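Local coordinates for protein putative Glycosidase (Bacteroides thetaiotaomicron, PDB 3R67) that is of unknown function but is classed as a putative glycosidase and probably adopts the five-bladed beta-propeller fold of its clan, at residues N24-P29 / L93-M98; T31-Y36 / V44-S49; V100-P105 / Q155-Y160. One frame throughout, in Å; residues are numbered along the deposited sequence. Where two conformers were deposited one is given.

Interaction 1. Residues N24-P29 / L93-M98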
loop_
_atom_site.group_PDB
_atom_site.type_symbol
_atom_site.label_atom_id
_atom_site.label_comp_id
_atom_site.label_asym_id
_atom_site.label_seq_id
_atom_site.Cartn_x
_atom_site.Cartn_y
_atom_site.Cartn_z
ATOM N N ASN A 24 -15.225 -7.591 9.564
ATOM C CA ASN A 24 -14.023 -8.176 8.982
ATOM C C ASN A 24 -14.042 -9.720 8.971
ATOM O O ASN A 24 -14.555 -10.329 9.898
ATOM C CB ASN A 24 -12.795 -7.689 9.745
ATOM C CG ASN A 24 -12.574 -6.215 9.565
ATOM O OD1 ASN A 24 -12.702 -5.689 8.459
ATOM N ND2 ASN A 24 -12.145 -5.526 10.618
ATOM N N PRO A 25 -13.481 -10.368 7.915
ATOM C CA PRO A 25 -12.827 -9.765 6.724
ATOM C C PRO A 25 -13.836 -9.188 5.751
ATOM O O PRO A 25 -14.927 -9.708 5.579
ATOM C CB PRO A 25 -12.078 -10.944 6.095
ATOM C CG PRO A 25 -12.851 -12.156 6.505
ATOM C CD PRO A 25 -13.459 -11.847 7.856
ATOM N N ILE A 26 -13.464 -8.097 5.120
ATOM C CA ILE A 26 -14.314 -7.494 4.107
ATOM C C ILE A 26 -14.095 -8.229 2.749
ATOM O O ILE A 26 -14.997 -8.227 1.928
ATOM C CB ILE A 26 -14.100 -5.960 3.983
ATOM C CG1 ILE A 26 -12.667 -5.584 3.539
ATOM C CG2 ILE A 26 -14.465 -5.271 5.299
ATOM C CD1 ILE A 26 -12.547 -4.244 2.860
ATOM N N VAL A 27 -12.914 -8.832 2.511
ATOM C CA VAL A 27 -12.582 -9.580 1.288
ATOM C C VAL A 27 -11.857 -10.858 1.701
ATOM O O VAL A 27 -10.916 -10.817 2.493
ATOM C CB VAL A 27 -11.755 -8.779 0.222
ATOM C CG1 VAL A 27 -11.608 -9.584 -1.078
ATOM C CG2 VAL A 27 -12.390 -7.428 -0.093
ATOM N N SER A 28 -12.298 -11.979 1.155
ATOM C CA SER A 28 -11.778 -13.334 1.384
ATOM C C SER A 28 -11.605 -14.043 0.055
ATOM O O SER A 28 -12.258 -13.631 -0.890
ATOM C CB SER A 28 -12.717 -14.135 2.300
ATOM O OG SER A 28 -12.896 -13.530 3.565
ATOM N N PRO A 29 -10.757 -15.103 -0.070
ATOM C CA PRO A 29 -10.656 -15.799 -1.356
ATOM C C PRO A 29 -11.996 -16.413 -1.806
ATOM O O PRO A 29 -12.811 -16.836 -0.983
ATOM C CB PRO A 29 -9.623 -16.906 -1.093
ATOM C CG PRO A 29 -8.974 -16.560 0.131
ATOM C CD PRO A 29 -9.893 -15.734 0.942
ATOM N N LEU A 93 -17.823 -0.265 4.914
ATOM C CA LEU A 93 -17.805 -1.452 5.775
ATOM C C LEU A 93 -18.299 -2.699 5.047
ATOM O O LEU A 93 -17.671 -3.755 5.177
ATOM C CB LEU A 93 -18.680 -1.228 7.021
ATOM C CG LEU A 93 -18.402 -0.031 7.935
ATOM C CD1 LEU A 93 -19.437 0.040 9.047
ATOM C CD2 LEU A 93 -17.015 -0.085 8.522
ATOM N N HIS A 94 -19.434 -2.599 4.319
ATOM C CA HIS A 94 -19.971 -3.738 3.580
ATOM C C HIS A 94 -19.658 -3.583 2.095
ATOM O O HIS A 94 -20.009 -2.586 1.476
ATOM C CB HIS A 94 -21.475 -3.932 3.801
ATOM C CG HIS A 94 -21.990 -5.107 3.022
ATOM N ND1 HIS A 94 -21.803 -6.414 3.468
ATOM C CD2 HIS A 94 -22.610 -5.141 1.823
ATOM C CE1 HIS A 94 -22.330 -7.187 2.529
ATOM N NE2 HIS A 94 -22.827 -6.468 1.523
ATOM N N PHE A 95 -19.001 -4.583 1.537
ATOM C CA PHE A 95 -18.514 -4.547 0.171
ATOM C C PHE A 95 -19.116 -5.590 -0.727
ATOM O O PHE A 95 -19.396 -6.710 -0.295
ATOM C CB PHE A 95 -16.986 -4.777 0.193
ATOM C CG PHE A 95 -16.216 -3.551 0.620
ATOM C CD1 PHE A 95 -16.078 -3.229 1.972
ATOM C CD2 PHE A 95 -15.646 -2.709 -0.325
ATOM C CE1 PHE A 95 -15.405 -2.066 2.362
ATOM C CE2 PHE A 95 -14.968 -1.552 0.067
ATOM C CZ PHE A 95 -14.847 -1.239 1.407
ATOM N N ASN A 96 -19.294 -5.205 -2.006
ATOM C CA ASN A 96 -19.672 -6.068 -3.128
ATOM C C ASN A 96 -18.451 -6.209 -4.002
ATOM O O ASN A 96 -17.544 -5.384 -3.897
ATOM C CB ASN A 96 -20.884 -5.577 -3.892
ATOM C CG ASN A 96 -22.168 -5.801 -3.146
ATOM O OD1 ASN A 96 -22.557 -6.942 -2.852
ATOM N ND2 ASN A 96 -22.882 -4.727 -2.879
ATOM N N ARG A 97 -18.374 -7.262 -4.809
ATOM C CA ARG A 97 -17.165 -7.526 -5.587
ATOM C C ARG A 97 -17.449 -7.898 -7.028
ATOM O O ARG A 97 -18.419 -8.598 -7.331
ATOM C CB ARG A 97 -16.392 -8.692 -4.939
ATOM C CG ARG A 97 -15.761 -8.368 -3.580
ATOM C CD ARG A 97 -15.587 -9.600 -2.698
ATOM N NE ARG A 97 -14.629 -10.562 -3.234
ATOM C CZ ARG A 97 -14.298 -11.690 -2.621
ATOM N NH1 ARG A 97 -14.878 -12.025 -1.478
ATOM N NH2 ARG A 97 -13.399 -12.501 -3.157
HETATM N N MSE A 98 -16.545 -7.472 -7.915
HETATM C CA MSE A 98 -16.545 -7.907 -9.304
HETATM C C MSE A 98 -16.003 -9.328 -9.338
HETATM O O MSE A 98 -15.217 -9.705 -8.455
HETATM C CB MSE A 98 -15.755 -6.950 -10.200
HETATM C CG MSE A 98 -16.520 -5.642 -10.446
HETATM SE SE MSE A 98 -15.571 -4.389 -11.589
HETATM C CE MSE A 98 -15.339 -5.519 -13.190
HETATM O O HOH W 1 -17.694 -7.223 2.750
HETATM O O HOH W 2 -15.194 -14.850 -0.552
#
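Ile26 rests its terminal CD1 methyl on one face of the Phe95 ring. CD1 of Ile26 lies 4.0 Å from the Phe95 ring centroid and 25° off its normal, displaced toward the CE1 side of the rim, which is the geometry of a CH-pi contact. The CG1 branch of Ile26 is wedged between its own backbone N and carbonyl carbon (chi1 63°), which leaves the other branch, CG2, pointing at Leu93, with CG2 of Ile26 3.5 Å from O of Leu93. Further along, the Val27 CG1 methyl sits 3.7 Å above the plane of the Arg97 guanidinium, over its centre. The same guanidinium offers two nitrogens to one carbonyl. Arg97 NH2 reaches Ser28 O at 2.8 Å. Arg97 NH1 reaches Ser28 O at 3.1 Å, and both bonds are weak and strongly bent.

Two waters bridge the segments. One joins backbone atoms, donating to Ile26 O and accepting from Phe95 N; the other donates to Pro29 O and accepts from the Arg97 side chain at NH1. In the second shell, the main charge partner of Arg97 is Glu47, in a salt bridge through NH2, while Tyr67 OH holds NE. Ile26 and Val27 share Val346 of strand 345-351 as backbone partner, in a classic beta bulge.

The guanidinium is therefore fixed in rotation, its N-H groups spread over a carboxylate, a hydroxyl, a carbonyl and a water, with a methyl over one face. The bent Ser28 bonds look secondary to the charge pairing, and the arginine would probably help stabilise the negative charge of Glu47.

Interaction 2. Residues T31-Y36 / V44-S49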
loop_
_atom_site.group_PDB
_atom_site.type_symbol
_atom_site.label_atom_id
_atom_site.label_comp_id
_atom_site.label_asym_id
_atom_site.label_seq_id
_atom_site.Cartn_x
_atom_site.Cartn_y
_atom_site.Cartn_z
ATOM N N THR A 31 -13.114 -19.295 -4.547
ATOM C CA THR A 31 -12.625 -20.368 -5.409
ATOM C C THR A 31 -13.546 -20.596 -6.631
ATOM O O THR A 31 -13.141 -21.301 -7.553
ATOM C CB THR A 31 -12.495 -21.684 -4.604
ATOM O OG1 THR A 31 -13.772 -22.053 -4.098
ATOM C CG2 THR A 31 -11.480 -21.586 -3.449
ATOM N N THR A 32 -14.746 -19.969 -6.668
ATOM C CA THR A 32 -15.721 -20.171 -7.756
ATOM C C THR A 32 -15.594 -19.144 -8.888
ATOM O O THR A 32 -16.126 -19.392 -9.966
ATOM C CB THR A 32 -17.156 -20.107 -7.218
ATOM O OG1 THR A 32 -17.448 -18.765 -6.808
ATOM C CG2 THR A 32 -17.411 -21.102 -6.078
ATOM N N THR A 33 -14.952 -17.984 -8.656
ATOM C CA THR A 33 -14.840 -16.978 -9.721
ATOM C C THR A 33 -13.716 -17.363 -10.687
ATOM O O THR A 33 -12.706 -17.949 -10.291
ATOM C CB THR A 33 -14.631 -15.588 -9.156
ATOM O OG1 THR A 33 -13.476 -15.617 -8.329
ATOM C CG2 THR A 33 -15.848 -15.072 -8.390
ATOM N N VAL A 34 -13.891 -17.033 -11.949
ATOM C CA VAL A 34 -12.932 -17.430 -12.967
ATOM C C VAL A 34 -12.595 -16.221 -13.868
ATOM O O VAL A 34 -13.362 -15.260 -13.973
ATOM C CB VAL A 34 -13.551 -18.629 -13.760
ATOM C CG1 VAL A 34 -14.822 -18.228 -14.495
ATOM C CG2 VAL A 34 -12.555 -19.283 -14.698
ATOM N N PHE A 35 -11.417 -16.284 -14.494
ATOM C CA PHE A 35 -10.916 -15.262 -15.402
ATOM C C PHE A 35 -10.119 -15.897 -16.524
ATOM O O PHE A 35 -9.350 -16.818 -16.279
ATOM C CB PHE A 35 -10.053 -14.276 -14.604
ATOM C CG PHE A 35 -9.055 -13.422 -15.337
ATOM C CD1 PHE A 35 -9.476 -12.336 -16.104
ATOM C CD2 PHE A 35 -7.689 -13.601 -15.135
ATOM C CE1 PHE A 35 -8.551 -11.479 -16.703
ATOM C CE2 PHE A 35 -6.762 -12.758 -15.745
ATOM C CZ PHE A 35 -7.201 -11.712 -16.543
ATOM N N TYR A 36 -10.292 -15.417 -17.749
ATOM C CA TYR A 36 -9.468 -15.930 -18.828
ATOM C C TYR A 36 -8.193 -15.099 -18.891
ATOM O O TYR A 36 -8.235 -13.921 -19.270
ATOM C CB TYR A 36 -10.207 -15.938 -20.156
ATOM C CG TYR A 36 -9.479 -16.776 -21.171
ATOM C CD1 TYR A 36 -9.739 -18.139 -21.287
ATOM C CD2 TYR A 36 -8.460 -16.234 -21.947
ATOM C CE1 TYR A 36 -9.058 -18.927 -22.203
ATOM C CE2 TYR A 36 -7.747 -17.018 -22.846
ATOM C CZ TYR A 36 -8.063 -18.364 -22.983
ATOM O OH TYR A 36 -7.379 -19.149 -23.869
ATOM N N VAL A 44 -8.489 -19.121 -15.225
ATOM C CA VAL A 44 -7.798 -19.054 -13.960
ATOM C C VAL A 44 -8.766 -18.615 -12.851
ATOM O O VAL A 44 -9.473 -17.609 -12.979
ATOM C CB VAL A 44 -6.597 -18.055 -14.115
ATOM C CG1 VAL A 44 -5.933 -17.739 -12.788
ATOM C CG2 VAL A 44 -5.564 -18.554 -15.121
ATOM N N ALA A 45 -8.774 -19.375 -11.763
ATOM C CA ALA A 45 -9.429 -19.043 -10.491
ATOM C C ALA A 45 -8.508 -18.046 -9.788
ATOM O O ALA A 45 -7.729 -18.397 -8.895
ATOM C CB ALA A 45 -9.675 -20.313 -9.685
ATOM N N TRP A 46 -8.541 -16.803 -10.287
ATOM C CA TRP A 46 -7.640 -15.693 -10.037
ATOM C C TRP A 46 -7.645 -15.189 -8.560
ATOM O O TRP A 46 -6.686 -14.509 -8.188
ATOM C CB TRP A 46 -8.002 -14.530 -10.977
ATOM C CG TRP A 46 -9.366 -13.953 -10.723
ATOM C CD1 TRP A 46 -10.553 -14.403 -11.216
ATOM C CD2 TRP A 46 -9.675 -12.822 -9.894
ATOM N NE1 TRP A 46 -11.582 -13.621 -10.760
ATOM C CE2 TRP A 46 -11.076 -12.646 -9.937
ATOM C CE3 TRP A 46 -8.896 -11.930 -9.124
ATOM C CZ2 TRP A 46 -11.718 -11.591 -9.276
ATOM C CZ3 TRP A 46 -9.537 -10.900 -8.453
ATOM C CH2 TRP A 46 -10.935 -10.746 -8.521
ATOM N N GLU A 47 -8.652 -15.518 -7.733
ATOM C CA GLU A 47 -8.670 -15.077 -6.320
ATOM C C GLU A 47 -8.968 -16.266 -5.388
ATOM O O GLU A 47 -9.529 -16.081 -4.315
ATOM C CB GLU A 47 -9.712 -13.946 -6.100
ATOM C CG GLU A 47 -11.132 -14.294 -6.522
ATOM C CD GLU A 47 -12.207 -13.247 -6.301
ATOM O OE1 GLU A 47 -11.952 -12.275 -5.556
ATOM O OE2 GLU A 47 -13.322 -13.417 -6.845
ATOM N N SER A 48 -8.591 -17.477 -5.796
ATOM C CA SER A 48 -8.932 -18.687 -5.069
ATOM C C SER A 48 -8.030 -18.991 -3.868
ATOM O O SER A 48 -8.495 -19.747 -3.001
ATOM C CB SER A 48 -8.872 -19.891 -6.000
ATOM O OG SER A 48 -7.579 -20.033 -6.558
ATOM N N SER A 49 -6.781 -18.454 -3.782
ATOM C CA SER A 49 -5.938 -18.834 -2.651
ATOM C C SER A 49 -5.894 -17.750 -1.570
ATOM O O SER A 49 -6.068 -18.092 -0.394
ATOM C CB SER A 49 -4.516 -19.156 -3.106
ATOM O OG SER A 49 -3.892 -18.057 -3.745
HETATM O O HOH W 3 -11.122 -17.314 -8.134
#
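Thr31 opens the contact through its CG2 methyl, which stands 3.5 Å from Ser48 O and packs beside Ser48 CB. Thr33 carries the polar core. Its hydroxyl donates to the Glu47 carboxylate, with Thr33 OG1 2.7 Å from Glu47 OE2. OE2 accepts through its anti lone pair, the one directed away from OE1, which is itself taken by Arg97 and Tyr67 OH. The two side chains cross at about a right angle. The backbone of Thr33 is tied in as well: a water donates to Thr33 O and accepts from Glu47 N, while Ala45 CA makes a CA-H...O contact of 3.5 Å with Thr33 O. The CB of Val34 points away, yet its CG2 stays near Val44 O and its CA makes a CA-H...O contact with that oxygen.

At Phe35 the two segments become a sheet. Phe35 and Val44 form an antiparallel hydrogen-bonded pair, Phe35 N to Val44 O at 2.8 Å and Val44 N to Phe35 O at 2.7 Å. The second bond is the straighter, at 152° against 136°. With CG anti to the backbone N (chi1 159°), the Phe35 ring is carried outward and meets Trp46 only at an offset, edge toward face, centroids 6.0 Å apart. Its CB stays 3.4 Å from Trp46 CD1.

Past Val44 the chain bends sharply, through an inverse gamma turn centred on Ala45 and a type I turn from Ala45 to Ser48, where Ser48 OG donates to Ala45 O. The contact thus forms the root of the hairpin of strands 35-37 and 42-44. Trp46 packs against Tyr67 and Ala69 of strand 62-70 and Arg83 of strand 82-89, with its NE1 hydrogen-bonded to Thr99 O.

Interaction 3. Residues V100-P105 / Q155-Y160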
loop_
_atom_site.group_PDB
_atom_site.type_symbol
_atom_site.label_atom_id
_atom_site.label_comp_id
_atom_site.label_asym_id
_atom_site.label_seq_id
_atom_site.Cartn_x
_atom_site.Cartn_y
_atom_site.Cartn_z
ATOM N N VAL A 100 -14.315 -10.632 -11.820
ATOM C CA VAL A 100 -13.114 -10.659 -12.655
ATOM C C VAL A 100 -12.118 -9.591 -12.136
ATOM O O VAL A 100 -12.564 -8.582 -11.554
ATOM C CB VAL A 100 -13.441 -10.462 -14.165
ATOM C CG1 VAL A 100 -14.131 -11.696 -14.741
ATOM C CG2 VAL A 100 -14.254 -9.187 -14.431
ATOM N N PRO A 101 -10.775 -9.775 -12.312
ATOM C CA PRO A 101 -9.838 -8.725 -11.872
ATOM C C PRO A 101 -9.887 -7.529 -12.821
ATOM O O PRO A 101 -10.314 -7.689 -13.969
ATOM C CB PRO A 101 -8.473 -9.431 -11.899
ATOM C CG PRO A 101 -8.601 -10.460 -12.943
ATOM C CD PRO A 101 -10.053 -10.890 -12.959
ATOM N N VAL A 102 -9.460 -6.345 -12.359
ATOM C CA VAL A 102 -9.474 -5.131 -13.196
ATOM C C VAL A 102 -8.027 -4.759 -13.615
ATOM O O VAL A 102 -7.850 -3.951 -14.534
ATOM C CB VAL A 102 -10.186 -3.930 -12.497
ATOM C CG1 VAL A 102 -11.686 -4.196 -12.363
ATOM C CG2 VAL A 102 -9.550 -3.592 -11.141
ATOM N N PHE A 103 -7.016 -5.357 -12.964
ATOM C CA PHE A 103 -5.614 -5.059 -13.226
ATOM C C PHE A 103 -4.803 -6.335 -13.067
ATOM O O PHE A 103 -4.951 -7.048 -12.064
ATOM C CB PHE A 103 -5.128 -3.942 -12.290
ATOM C CG PHE A 103 -3.844 -3.305 -12.735
ATOM C CD1 PHE A 103 -3.848 -2.307 -13.706
ATOM C CD2 PHE A 103 -2.635 -3.643 -12.132
ATOM C CE1 PHE A 103 -2.661 -1.693 -14.104
ATOM C CE2 PHE A 103 -1.453 -3.010 -12.506
ATOM C CZ PHE A 103 -1.472 -2.049 -13.498
ATOM N N TYR A 104 -3.990 -6.668 -14.093
ATOM C CA TYR A 104 -3.274 -7.942 -14.126
ATOM C C TYR A 104 -2.182 -7.974 -15.161
ATOM O O TYR A 104 -2.235 -7.166 -16.087
ATOM C CB TYR A 104 -4.300 -9.078 -14.453
ATOM C CG TYR A 104 -5.295 -8.714 -15.530
ATOM C CD1 TYR A 104 -4.989 -8.886 -16.874
ATOM C CD2 TYR A 104 -6.554 -8.202 -15.202
ATOM C CE1 TYR A 104 -5.892 -8.531 -17.868
ATOM C CE2 TYR A 104 -7.450 -7.813 -16.188
ATOM C CZ TYR A 104 -7.116 -7.989 -17.520
ATOM O OH TYR A 104 -7.996 -7.621 -18.498
ATOM N N PRO A 105 -1.246 -8.963 -15.123
ATOM C CA PRO A 105 -0.273 -9.073 -16.216
ATOM C C PRO A 105 -0.990 -9.458 -17.514
ATOM O O PRO A 105 -1.886 -10.314 -17.513
ATOM C CB PRO A 105 0.700 -10.159 -15.722
ATOM C CG PRO A 105 -0.047 -10.970 -14.789
ATOM C CD PRO A 105 -1.031 -10.028 -14.119
ATOM N N GLN A 155 -11.344 0.994 -13.835
ATOM C CA GLN A 155 -11.563 -0.222 -14.650
ATOM C C GLN A 155 -10.532 -0.324 -15.759
ATOM O O GLN A 155 -9.925 -1.373 -15.961
ATOM C CB GLN A 155 -12.963 -0.220 -15.283
ATOM C CG GLN A 155 -14.135 -0.045 -14.354
ATOM C CD GLN A 155 -14.677 -1.308 -13.766
ATOM O OE1 GLN A 155 -14.815 -2.342 -14.435
ATOM N NE2 GLN A 155 -15.331 -1.153 -12.649
ATOM N N ILE A 156 -10.388 0.789 -16.523
ATOM C CA ILE A 156 -9.490 0.925 -17.664
ATOM C C ILE A 156 -8.232 1.615 -17.181
ATOM O O ILE A 156 -8.268 2.801 -16.855
ATOM C CB ILE A 156 -10.158 1.676 -18.865
ATOM C CG1 ILE A 156 -11.585 1.145 -19.216
ATOM C CG2 ILE A 156 -9.247 1.712 -20.093
ATOM C CD1 ILE A 156 -11.737 -0.341 -19.585
ATOM N N TRP A 157 -7.120 0.867 -17.126
ATOM C CA TRP A 157 -5.838 1.382 -16.653
ATOM C C TRP A 157 -4.798 1.505 -17.765
ATOM O O TRP A 157 -4.688 0.636 -18.633
ATOM C CB TRP A 157 -5.270 0.480 -15.556
ATOM C CG TRP A 157 -6.079 0.501 -14.291
ATOM C CD1 TRP A 157 -7.123 -0.318 -13.973
ATOM C CD2 TRP A 157 -5.913 1.397 -13.179
ATOM N NE1 TRP A 157 -7.614 0.005 -12.726
ATOM C CE2 TRP A 157 -6.906 1.071 -12.227
ATOM C CE3 TRP A 157 -5.016 2.447 -12.889
ATOM C CZ2 TRP A 157 -7.042 1.773 -11.020
ATOM C CZ3 TRP A 157 -5.175 3.165 -11.715
ATOM C CH2 TRP A 157 -6.167 2.824 -10.785
ATOM N N GLU A 158 -4.027 2.589 -17.716
ATOM C CA GLU A 158 -2.907 2.846 -18.626
ATOM C C GLU A 158 -1.629 2.599 -17.839
ATOM O O GLU A 158 -1.453 3.219 -16.789
ATOM C CB GLU A 158 -2.990 4.275 -19.205
ATOM C CG GLU A 158 -2.937 4.362 -20.722
ATOM C CD GLU A 158 -1.581 4.140 -21.368
ATOM O OE1 GLU A 158 -0.750 5.078 -21.341
ATOM O OE2 GLU A 158 -1.382 3.065 -21.979
ATOM N N LYS A 159 -0.790 1.629 -18.294
ATOM C CA LYS A 159 0.474 1.264 -17.651
ATOM C C LYS A 159 1.619 2.093 -18.232
ATOM O O LYS A 159 1.786 2.146 -19.458
ATOM C CB LYS A 159 0.774 -0.241 -17.796
ATOM C CG LYS A 159 -0.207 -1.165 -17.092
ATOM C CD LYS A 159 0.165 -2.618 -17.351
ATOM C CE LYS A 159 -0.848 -3.584 -16.772
ATOM N NZ LYS A 159 -0.510 -4.999 -17.059
ATOM N N TYR A 160 2.418 2.714 -17.364
ATOM C CA TYR A 160 3.519 3.575 -17.791
ATOM C C TYR A 160 4.901 2.984 -17.488
ATOM O O TYR A 160 5.905 3.541 -17.940
ATOM C CB TYR A 160 3.407 4.947 -17.112
ATOM C CG TYR A 160 2.246 5.737 -17.675
ATOM C CD1 TYR A 160 2.372 6.438 -18.871
ATOM C CD2 TYR A 160 1.004 5.730 -17.052
ATOM C CE1 TYR A 160 1.291 7.116 -19.427
ATOM C CE2 TYR A 160 -0.079 6.413 -17.590
ATOM C CZ TYR A 160 0.069 7.111 -18.777
ATOM O OH TYR A 160 -0.988 7.805 -19.311
#
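Aromatic and apolar packing centres on Phe103, whose ring edge is directed into the face of Trp157. The Phe103 ring and the five-membered ring of Trp157 have centroids 5.2 Å apart and planes at 76°, an edge-to-face pair, and its closest atoms are Phe103 CD1 and Trp157 CG at 3.6 Å. The benzyl group arrives there because CG of Phe103 is anti to its backbone N (chi1 -164°). Trp157 CB adds a further contact to CD1 and CE1 of the phenyl ring. On the flank, Trp157 CD1 lies 3.7 Å from Val102 O, and Val102 CG1 only brushes Gln155 OE1, at 4.2 Å.

The aliphatic part of Lys159 also lies against Phe103, with Lys159 CE 3.7 Å from Phe103 CZ. Fully extended beyond CG, the lysine carries its ammonium past this ring; NZ of Lys159 remains 5.1 Å from the Phe103 centroid, so any cation-pi attraction is at most weak.

Hydrogen bonding across the segments comes from that same ammonium: Lys159 NZ donates to Tyr104 O at 2.9 Å. The nitrogen stands above the carbonyl plane, 38° out of it, and so does not meet a lone pair directly. It is also held by salt bridges to Asp108, the principal partner, and Glu114, which probably govern where it sits.

Val102 and Phe103 are backbone-bonded to Leu84 of strand 82-89, whereas Trp157 packs on Ala149 and Ser151 of strand 144-151. The contact therefore sets the start of the connection between two successive four-stranded antiparallel meanders, 50-97 and 118-162, against the outermost strand, 158-162, of the second, an arrangement consistent with adjacent blades of a beta-propeller.

Overall arrangement
Along the chain, both segments of interaction 2 fall between the two segments of interaction 1, and interaction 3 follows both. Centres lie about 16 Å apart for interactions 1 and 2 and for 2 and 3, and about 20 Å for 1 and 3. The Arg97-Glu47 salt bridge couples the first two, helped by Pro29 packing on Glu47, Ser48 and Ser49; Phe35 and Trp46 against Pro101 couple the second to the third, and Met98 packing on Gln155 joins the first to the third. The sheet of strands 50-59, 62-70, 82-89 and 96-97 is common ground: interaction 1 joins it to strand 345-351, interaction 2 lies beside it, and interaction 3 joins it to the next sheet, consistent with ring closure and blade-to-blade packing in a propeller.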